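Local coordinates for mitochondrial dynamics protein MID49 (Mus musculus, PDB 4WOY) that recruits the fission dynamin Drp1 (DNM1L) to the mitochondrial outer membrane, regulates its GTPase activity and is required for mitochondrial fission, at residues 131-136 against 176-181; 158-163 against 194-199. The protein carries 1 engineered substitution. All coordinates share one frame; numbering follows the deposited sequence.

Contact 1: residues 131-136 against 176-181; sequences ELLRKA and LAVLMV
Leu-133 projects from helix 126-139 onto Val-178 and Met-180 of strand 173-182, packing the helix against the central mixed sheet of the nucleotidyltransferase-like fold in this part of MID49, which is predicted to be cytosolic. The backbones are well separated: the closest pair of alpha carbons, Leu-133 CA and Met-180 CA, lies 8.9 Å apart, and side chains alone bridge the interval. Starting at the helix, Leu-133 CB faces the terminal methyl of Met-180, CE, at 4.0 Å. With CG anti to the backbone N (chi1 -170°), the leucine chain then reaches out toward the strand, and its CD2 methyl makes the principal contacts. This methyl meets Val-178 CG1 at 3.6 Å, the two side chains running at a slant to one another, while Met-180 approaches tip to tip. The methionine sulfur SD lies 3.7 Å from Leu-133 CD2, and the bend at chi3 (-60°) is what lets CE turn back beside the leucine and touch both CB and CD2. Val-178 and Met-180, two positions apart on the strand, share one sheet face, whereas Leu-179 between them turns to the other, where it packs on Leu-72 and Leu-193. All three touching residues are buried, and the interface is wholly apolar. Leu-133 also touches Glu-161, a residue of the neighbouring hairpin. Nearer the strand, the root of the methionine chain joins in as well, its CG lying 3.8 Å from Leu-133 CD2.

Contact 2: residues 158-163 against 194-199; sequences VASEEL and AWPLEG
A chi1 of -146°, well off a staggered value, swings the Trp-195 indole toward the turn, where the ring presents one face to Ser-160; the serine's own chi1 of -171° sets OG anti to its backbone N. The hydroxyl lies over that face, but so close to the six-membered ring that its exact placement is doubtful. Pro-196 shares the face: its CD sits 3.3 Å above the Trp-195 ring plane, displaced toward the rim, and its CG lies 3.9 Å from Ser-160 CA. Proline and serine thus adjoin one another on the same side of the indole. Segment 158-163 carries the turn of a β-hairpin, formed by strands 153-156 and 162-166 of the nucleotidyltransferase-like sheet, and its partner belongs to the loop that leaves strand 191-193 for strand 205-208. Leu-179, from strand 173-182, packs on the opposite indole face, leaving the ring sandwiched between sheet and hairpin turn. Glu-161 addresses the far end of the six-membered ring twice. Its carbonyl oxygen O lies near the ring plane, 3.5 Å from Trp-195 CH2, a setting in which the slightly positive aromatic edge probably favours the oxygen. Its CB instead approaches from the serine side of the ring, 3.7 Å from Trp-195 CZ3, and beyond it the extended glutamate chain runs on to Leu-130 and Arg-134 of helix 126-139.

Overall arrangement
The two contacts adjoin, with centres about 8 Å apart, in the MID51-like region of the chain. Their segments alternate in sequence, 131-136, 158-163, 176-181 and 194-199, and converge on one mixed sheet. Strand 173-182 of contact 1 runs antiparallel to both strand 162-166, which continues from contact 2, and strand 191-193, which leads into its loop. Probable hydrogen bonds join them on both flanks: Leu-163 N to Leu-176 O, 2.8 Å, and Ala-194 N to Met-180 O, 2.9 Å. Arg-134 of the helix also makes a weak hydrogen bond to Ser-160 O. Helix, hairpin turn and loop thus lie around strand 173-182 of this Drp1 receptor.

Contact 1: residues 131-136 against 176-181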
ATOM      1  N   GLU A 131      -5.217 -15.558  10.105  1.00 40.33           N
ATOM      2  CA  GLU A 131      -6.023 -15.975  11.259  1.00 50.35           C
ATOM      3  C   GLU A 131      -5.230 -15.858  12.577  1.00 45.72           C
ATOM      4  O   GLU A 131      -5.750 -15.397  13.589  1.00 49.09           O
ATOM      5  CB  GLU A 131      -6.475 -17.437  11.109  1.00 57.60           C
ATOM      6  CG  GLU A 131      -7.325 -17.763   9.900  1.00 76.76           C
ATOM      7  CD  GLU A 131      -7.622 -19.270   9.791  1.00 86.28           C
ATOM      8  OE1 GLU A 131      -6.806 -20.062  10.326  1.00 87.31           O
ATOM      9  OE2 GLU A 131      -8.635 -19.656   9.149  1.00 85.92           O
ATOM     10  N   LEU A 132      -3.966 -16.272  12.549  1.00 40.88           N
ATOM     11  CA  LEU A 132      -3.139 -16.249  13.742  1.00 40.07           C
ATOM     12  C   LEU A 132      -2.892 -14.832  14.230  1.00 34.07           C
ATOM     13  O   LEU A 132      -3.038 -14.546  15.394  1.00 46.84           O
ATOM     14  CB  LEU A 132      -1.798 -16.939  13.490  1.00 41.12           C
ATOM     15  CG  LEU A 132      -0.886 -16.954  14.727  1.00 39.78           C
ATOM     16  CD1 LEU A 132      -1.279 -18.061  15.674  1.00 38.18           C
ATOM     17  CD2 LEU A 132       0.570 -17.037  14.327  1.00 37.21           C
ATOM     18  N   LEU A 133      -2.489 -13.950  13.339  1.00 39.21           N
ATOM     19  CA  LEU A 133      -2.194 -12.583  13.743  1.00 47.38           C
ATOM     20  C   LEU A 133      -3.452 -11.793  14.121  1.00 52.09           C
ATOM     21  O   LEU A 133      -3.409 -10.965  15.033  1.00 51.21           O
ATOM     22  CB  LEU A 133      -1.419 -11.865  12.640  1.00 39.87           C
ATOM     23  CG  LEU A 133      -0.837 -10.502  13.004  1.00 39.56           C
ATOM     24  CD1 LEU A 133      -0.062 -10.494  14.343  1.00 34.18           C
ATOM     25  CD2 LEU A 133       0.014 -10.018  11.855  1.00 37.76           C
ATOM     26  N   ARG A 134      -4.568 -12.062  13.440  1.00 52.95           N
ATOM     27  CA  ARG A 134      -5.824 -11.408  13.769  1.00 52.19           C
ATOM     28  C   ARG A 134      -6.226 -11.765  15.197  1.00 55.08           C
ATOM     29  O   ARG A 134      -6.693 -10.912  15.956  1.00 54.44           O
ATOM     30  CB  ARG A 134      -6.934 -11.788  12.782  1.00 57.49           C
ATOM     31  CG  ARG A 134      -8.258 -11.006  12.988  1.00 59.17           C
ATOM     32  CD  ARG A 134      -9.053 -10.883  11.700  1.00 60.73           C
ATOM     33  NE  ARG A 134      -9.037 -12.158  10.999  1.00 64.71           N
ATOM     34  CZ  ARG A 134      -8.670 -12.311   9.731  1.00 63.02           C
ATOM     35  NH1 ARG A 134      -8.315 -11.256   9.002  1.00 56.68           N
ATOM     36  NH2 ARG A 134      -8.669 -13.527   9.190  1.00 64.41           N
ATOM     37  N   LYS A 135      -6.039 -13.031  15.552  1.00 52.23           N
ATOM     38  CA  LYS A 135      -6.378 -13.504  16.884  1.00 55.14           C
ATOM     39  C   LYS A 135      -5.475 -12.889  17.949  1.00 59.57           C
ATOM     40  O   LYS A 135      -5.949 -12.467  18.996  1.00 64.41           O
ATOM     41  CB  LYS A 135      -6.280 -15.032  16.943  1.00 50.86           C
ATOM     42  CG  LYS A 135      -6.831 -15.634  18.235  1.00 61.37           C
ATOM     43  CD  LYS A 135      -6.773 -17.172  18.235  1.00 73.09           C
ATOM     44  CE  LYS A 135      -8.069 -17.791  17.707  1.00 79.51           C
ATOM     45  NZ  LYS A 135      -8.118 -19.272  17.883  1.00 81.16           N
ATOM     46  N   ALA A 136      -4.181 -12.798  17.659  1.00 55.80           N
ATOM     47  CA  ALA A 136      -3.219 -12.190  18.584  1.00 48.22           C
ATOM     48  C   ALA A 136      -3.464 -10.691  18.776  1.00 50.15           C
ATOM     49  O   ALA A 136      -3.383 -10.172  19.880  1.00 49.90           O
ATOM     50  CB  ALA A 136      -1.793 -12.434  18.093  1.00 39.03           C
ATOM     51  N   LEU A 176      -2.802   1.902  11.063  1.00 45.54           N
ATOM     52  CA  LEU A 176      -1.656   1.059  10.799  1.00 44.27           C
ATOM     53  C   LEU A 176      -2.134  -0.207  10.089  1.00 50.05           C
ATOM     54  O   LEU A 176      -3.086  -0.866  10.532  1.00 47.33           O
ATOM     55  CB  LEU A 176      -0.915   0.698  12.086  1.00 42.36           C
ATOM     56  CG  LEU A 176      -0.038   1.776  12.731  1.00 49.30           C
ATOM     57  CD1 LEU A 176       0.206   1.432  14.196  1.00 52.85           C
ATOM     58  CD2 LEU A 176       1.293   1.951  12.012  1.00 48.20           C
ATOM     59  N   ALA A 177      -1.516  -0.523   8.960  1.00 47.94           N
ATOM     60  CA  ALA A 177      -1.799  -1.802   8.311  1.00 43.70           C
ATOM     61  C   ALA A 177      -0.699  -2.769   8.692  1.00 42.86           C
ATOM     62  O   ALA A 177       0.466  -2.581   8.311  1.00 42.03           O
ATOM     63  CB  ALA A 177      -1.904  -1.654   6.794  1.00 37.03           C
ATOM     64  N   VAL A 178      -1.044  -3.792   9.469  1.00 46.33           N
ATOM     65  CA  VAL A 178      -0.048  -4.773   9.873  1.00 46.61           C
ATOM     66  C   VAL A 178       0.133  -5.760   8.737  1.00 43.15           C
ATOM     67  O   VAL A 178      -0.794  -6.504   8.403  1.00 44.62           O
ATOM     68  CB  VAL A 178      -0.444  -5.518  11.137  1.00 53.78           C
ATOM     69  CG1 VAL A 178       0.665  -6.457  11.540  1.00 51.71           C
ATOM     70  CG2 VAL A 178      -0.760  -4.534  12.252  1.00 57.45           C
ATOM     71  N   LEU A 179       1.319  -5.741   8.127  1.00 33.65           N
ATOM     72  CA  LEU A 179       1.567  -6.535   6.933  1.00 35.04           C
ATOM     73  C   LEU A 179       2.641  -7.579   7.134  1.00 32.23           C
ATOM     74  O   LEU A 179       3.827  -7.242   7.247  1.00 40.12           O
ATOM     75  CB  LEU A 179       1.963  -5.631   5.771  1.00 32.72           C
ATOM     76  CG  LEU A 179       0.972  -4.531   5.406  1.00 38.44           C
ATOM     77  CD1 LEU A 179       1.673  -3.491   4.541  1.00 31.06           C
ATOM     78  CD2 LEU A 179      -0.258  -5.112   4.679  1.00 35.40           C
ATOM     79  N   MET A 180       2.236  -8.849   7.153  1.00 31.46           N
ATOM     80  CA  MET A 180       3.229  -9.944   7.148  1.00 36.07           C
ATOM     81  C   MET A 180       3.744 -10.120   5.720  1.00 29.48           C
ATOM     82  O   MET A 180       2.957 -10.284   4.790  1.00 26.98           O
ATOM     83  CB  MET A 180       2.639 -11.257   7.680  1.00 34.75           C
ATOM     84  CG  MET A 180       2.457 -11.289   9.213  1.00 36.74           C
ATOM     85  SD  MET A 180       1.562 -12.727   9.824  1.00 49.59           S
ATOM     86  CE  MET A 180      -0.014 -12.579   8.985  1.00 33.08           C
ATOM     87  N   VAL A 181       5.052 -10.045   5.531  1.00 36.33           N
ATOM     88  CA  VAL A 181       5.582  -9.970   4.184  1.00 32.60           C
ATOM     89  C   VAL A 181       6.714 -10.961   3.942  1.00 35.28           C
ATOM     90  O   VAL A 181       7.418 -11.356   4.886  1.00 34.85           O
ATOM     91  CB  VAL A 181       6.048  -8.532   3.862  1.00 33.94           C
ATOM     92  CG1 VAL A 181       4.894  -7.538   4.057  1.00 26.97           C
ATOM     93  CG2 VAL A 181       7.229  -8.125   4.733  1.00 34.41           C
TER

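Contact 2: residues 158-163 against 194-199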
ATOM      1  N   VAL A 158     -12.637  -3.635  12.531  1.00 87.80           N
ATOM      2  CA  VAL A 158     -13.473  -4.759  12.084  1.00100.86           C
ATOM      3  C   VAL A 158     -13.513  -5.143  10.568  1.00114.23           C
ATOM      4  O   VAL A 158     -14.591  -5.156   9.958  1.00108.17           O
ATOM      5  CB  VAL A 158     -14.900  -4.491  12.530  1.00107.78           C
ATOM      6  CG1 VAL A 158     -14.968  -4.504  14.049  1.00108.02           C
ATOM      7  CG2 VAL A 158     -15.363  -3.136  12.007  1.00113.90           C
ATOM      8  N   ALA A 159     -12.341  -5.473   9.996  1.00140.23           N
ATOM      9  CA  ALA A 159     -12.147  -5.856   8.577  1.00139.51           C
ATOM     10  C   ALA A 159     -10.656  -5.891   8.229  1.00139.93           C
ATOM     11  O   ALA A 159      -9.891  -5.123   8.808  1.00151.39           O
ATOM     12  CB  ALA A 159     -12.867  -4.901   7.642  1.00137.07           C
ATOM     13  N   SER A 160     -10.244  -6.767   7.298  1.00117.04           N
ATOM     14  CA  SER A 160      -8.814  -6.914   6.916  1.00 85.86           C
ATOM     15  C   SER A 160      -7.876  -7.100   8.120  1.00 71.21           C
ATOM     16  O   SER A 160      -8.152  -7.951   8.969  1.00 82.38           O
ATOM     17  CB  SER A 160      -8.386  -5.696   6.098  1.00 78.68           C
ATOM     18  OG  SER A 160      -7.112  -5.875   5.539  1.00 72.90           O
ATOM     19  N   GLU A 161      -6.767  -6.345   8.190  1.00 46.51           N
ATOM     20  CA  GLU A 161      -5.977  -6.253   9.444  1.00 44.11           C
ATOM     21  C   GLU A 161      -5.386  -4.887   9.831  1.00 49.13           C
ATOM     22  O   GLU A 161      -4.192  -4.616   9.681  1.00 47.13           O
ATOM     23  CB  GLU A 161      -4.838  -7.244   9.474  1.00 48.51           C
ATOM     24  CG  GLU A 161      -5.231  -8.502  10.191  1.00 57.13           C
ATOM     25  CD  GLU A 161      -4.048  -9.370  10.449  1.00 72.28           C
ATOM     26  OE1 GLU A 161      -4.246 -10.504  10.929  1.00 81.74           O
ATOM     27  OE2 GLU A 161      -2.911  -8.920  10.171  1.00 66.49           O
ATOM     28  N   GLU A 162      -6.261  -4.043  10.354  1.00 49.61           N
ATOM     29  CA  GLU A 162      -5.944  -2.655  10.568  1.00 53.67           C
ATOM     30  C   GLU A 162      -5.947  -2.291  12.047  1.00 58.27           C
ATOM     31  O   GLU A 162      -6.795  -2.733  12.820  1.00 60.65           O
ATOM     32  CB  GLU A 162      -6.916  -1.817   9.756  1.00 56.90           C
ATOM     33  CG  GLU A 162      -6.881  -2.286   8.305  1.00 70.03           C
ATOM     34  CD  GLU A 162      -7.629  -1.396   7.367  1.00 93.70           C
ATOM     35  OE1 GLU A 162      -8.082  -0.322   7.803  1.00105.37           O
ATOM     36  OE2 GLU A 162      -7.769  -1.776   6.185  1.00101.49           O
ATOM     37  N   LEU A 163      -4.977  -1.482  12.431  1.00 52.90           N
ATOM     38  CA  LEU A 163      -4.893  -0.961  13.783  1.00 53.54           C
ATOM     39  C   LEU A 163      -5.280   0.506  13.737  1.00 46.71           C
ATOM     40  O   LEU A 163      -4.609   1.300  13.088  1.00 42.50           O
ATOM     41  CB  LEU A 163      -3.473  -1.122  14.313  1.00 56.85           C
ATOM     42  CG  LEU A 163      -3.150  -2.529  14.812  1.00 55.38           C
ATOM     43  CD1 LEU A 163      -1.679  -2.625  15.229  1.00 50.67           C
ATOM     44  CD2 LEU A 163      -4.088  -2.951  15.920  1.00 51.93           C
ATOM     45  N   ALA A 194       0.676 -11.076   3.156  1.00 40.96           N
ATOM     46  CA  ALA A 194      -0.424 -11.863   3.636  1.00 41.79           C
ATOM     47  C   ALA A 194      -1.633 -10.936   3.789  1.00 44.53           C
ATOM     48  O   ALA A 194      -1.886 -10.402   4.864  1.00 51.37           O
ATOM     49  CB  ALA A 194      -0.071 -12.517   4.972  1.00 42.47           C
ATOM     50  N   TRP A 195      -2.406 -10.758   2.733  1.00 46.39           N
ATOM     51  CA  TRP A 195      -3.508  -9.819   2.794  1.00 53.64           C
ATOM     52  C   TRP A 195      -4.729 -10.529   2.314  1.00 59.49           C
ATOM     53  O   TRP A 195      -4.631 -11.446   1.514  1.00 56.51           O
ATOM     54  CB  TRP A 195      -3.238  -8.566   1.960  1.00 60.13           C
ATOM     55  CG  TRP A 195      -3.826  -7.265   2.530  1.00 67.90           C
ATOM     56  CD1 TRP A 195      -4.570  -6.345   1.853  1.00 67.85           C
ATOM     57  CD2 TRP A 195      -3.720  -6.775   3.888  1.00 72.96           C
ATOM     58  NE1 TRP A 195      -4.910  -5.304   2.685  1.00 72.19           N
ATOM     59  CE2 TRP A 195      -4.412  -5.546   3.941  1.00 71.66           C
ATOM     60  CE3 TRP A 195      -3.109  -7.260   5.061  1.00 73.57           C
ATOM     61  CZ2 TRP A 195      -4.505  -4.781   5.121  1.00 65.67           C
ATOM     62  CZ3 TRP A 195      -3.200  -6.498   6.237  1.00 66.75           C
ATOM     63  CH2 TRP A 195      -3.895  -5.275   6.253  1.00 66.85           C
ATOM     64  N   PRO A 196      -5.886 -10.157   2.865  1.00 74.65           N
ATOM     65  CA  PRO A 196      -7.076 -10.817   2.371  1.00 83.24           C
ATOM     66  C   PRO A 196      -7.455 -10.348   0.999  1.00 94.86           C
ATOM     67  O   PRO A 196      -7.250  -9.212   0.569  1.00112.15           O
ATOM     68  CB  PRO A 196      -8.149 -10.408   3.384  1.00 82.39           C
ATOM     69  CG  PRO A 196      -7.703  -9.075   3.838  1.00 76.70           C
ATOM     70  CD  PRO A 196      -6.211  -9.192   3.931  1.00 76.67           C
ATOM     71  N   LEU A 197      -7.961 -11.318   0.287  1.00 99.83           N
ATOM     72  CA  LEU A 197      -9.209 -11.144  -0.376  1.00116.00           C
ATOM     73  C   LEU A 197      -9.644 -12.538   0.070  1.00127.13           C
ATOM     74  O   LEU A 197      -8.941 -13.523  -0.189  1.00 98.59           O
ATOM     75  CB  LEU A 197      -9.096 -10.860  -1.880  1.00111.36           C
ATOM     76  CG  LEU A 197     -10.407 -10.511  -2.585  1.00107.73           C
ATOM     77  CD1 LEU A 197     -10.741  -9.040  -2.355  1.00105.97           C
ATOM     78  CD2 LEU A 197     -10.297 -10.788  -4.065  1.00 94.50           C
ATOM     79  N   GLU A 198     -10.746 -12.610   0.813  1.00143.95           N
ATOM     80  CA  GLU A 198     -11.072 -13.835   1.545  1.00150.05           C
ATOM     81  C   GLU A 198     -12.011 -14.709   0.742  1.00150.07           C
ATOM     82  O   GLU A 198     -12.397 -15.802   1.166  1.00153.24           O
ATOM     83  CB  GLU A 198     -11.669 -13.499   2.918  1.00155.50           C
ATOM     84  CG  GLU A 198     -10.623 -13.094   3.949  1.00152.37           C
ATOM     85  CD  GLU A 198     -11.224 -12.606   5.248  1.00152.22           C
ATOM     86  OE1 GLU A 198     -11.980 -11.614   5.218  1.00151.85           O
ATOM     87  OE2 GLU A 198     -10.938 -13.216   6.298  1.00154.14           O
ATOM     88  N   GLY A 199     -12.373 -14.202  -0.428  1.00159.79           N
ATOM     89  CA  GLY A 199     -12.984 -15.017  -1.452  1.00149.43           C
ATOM     90  C   GLY A 199     -11.806 -15.526  -2.273  1.00138.94           C
ATOM     91  O   GLY A 199     -10.674 -15.071  -2.070  1.00135.26           O
TER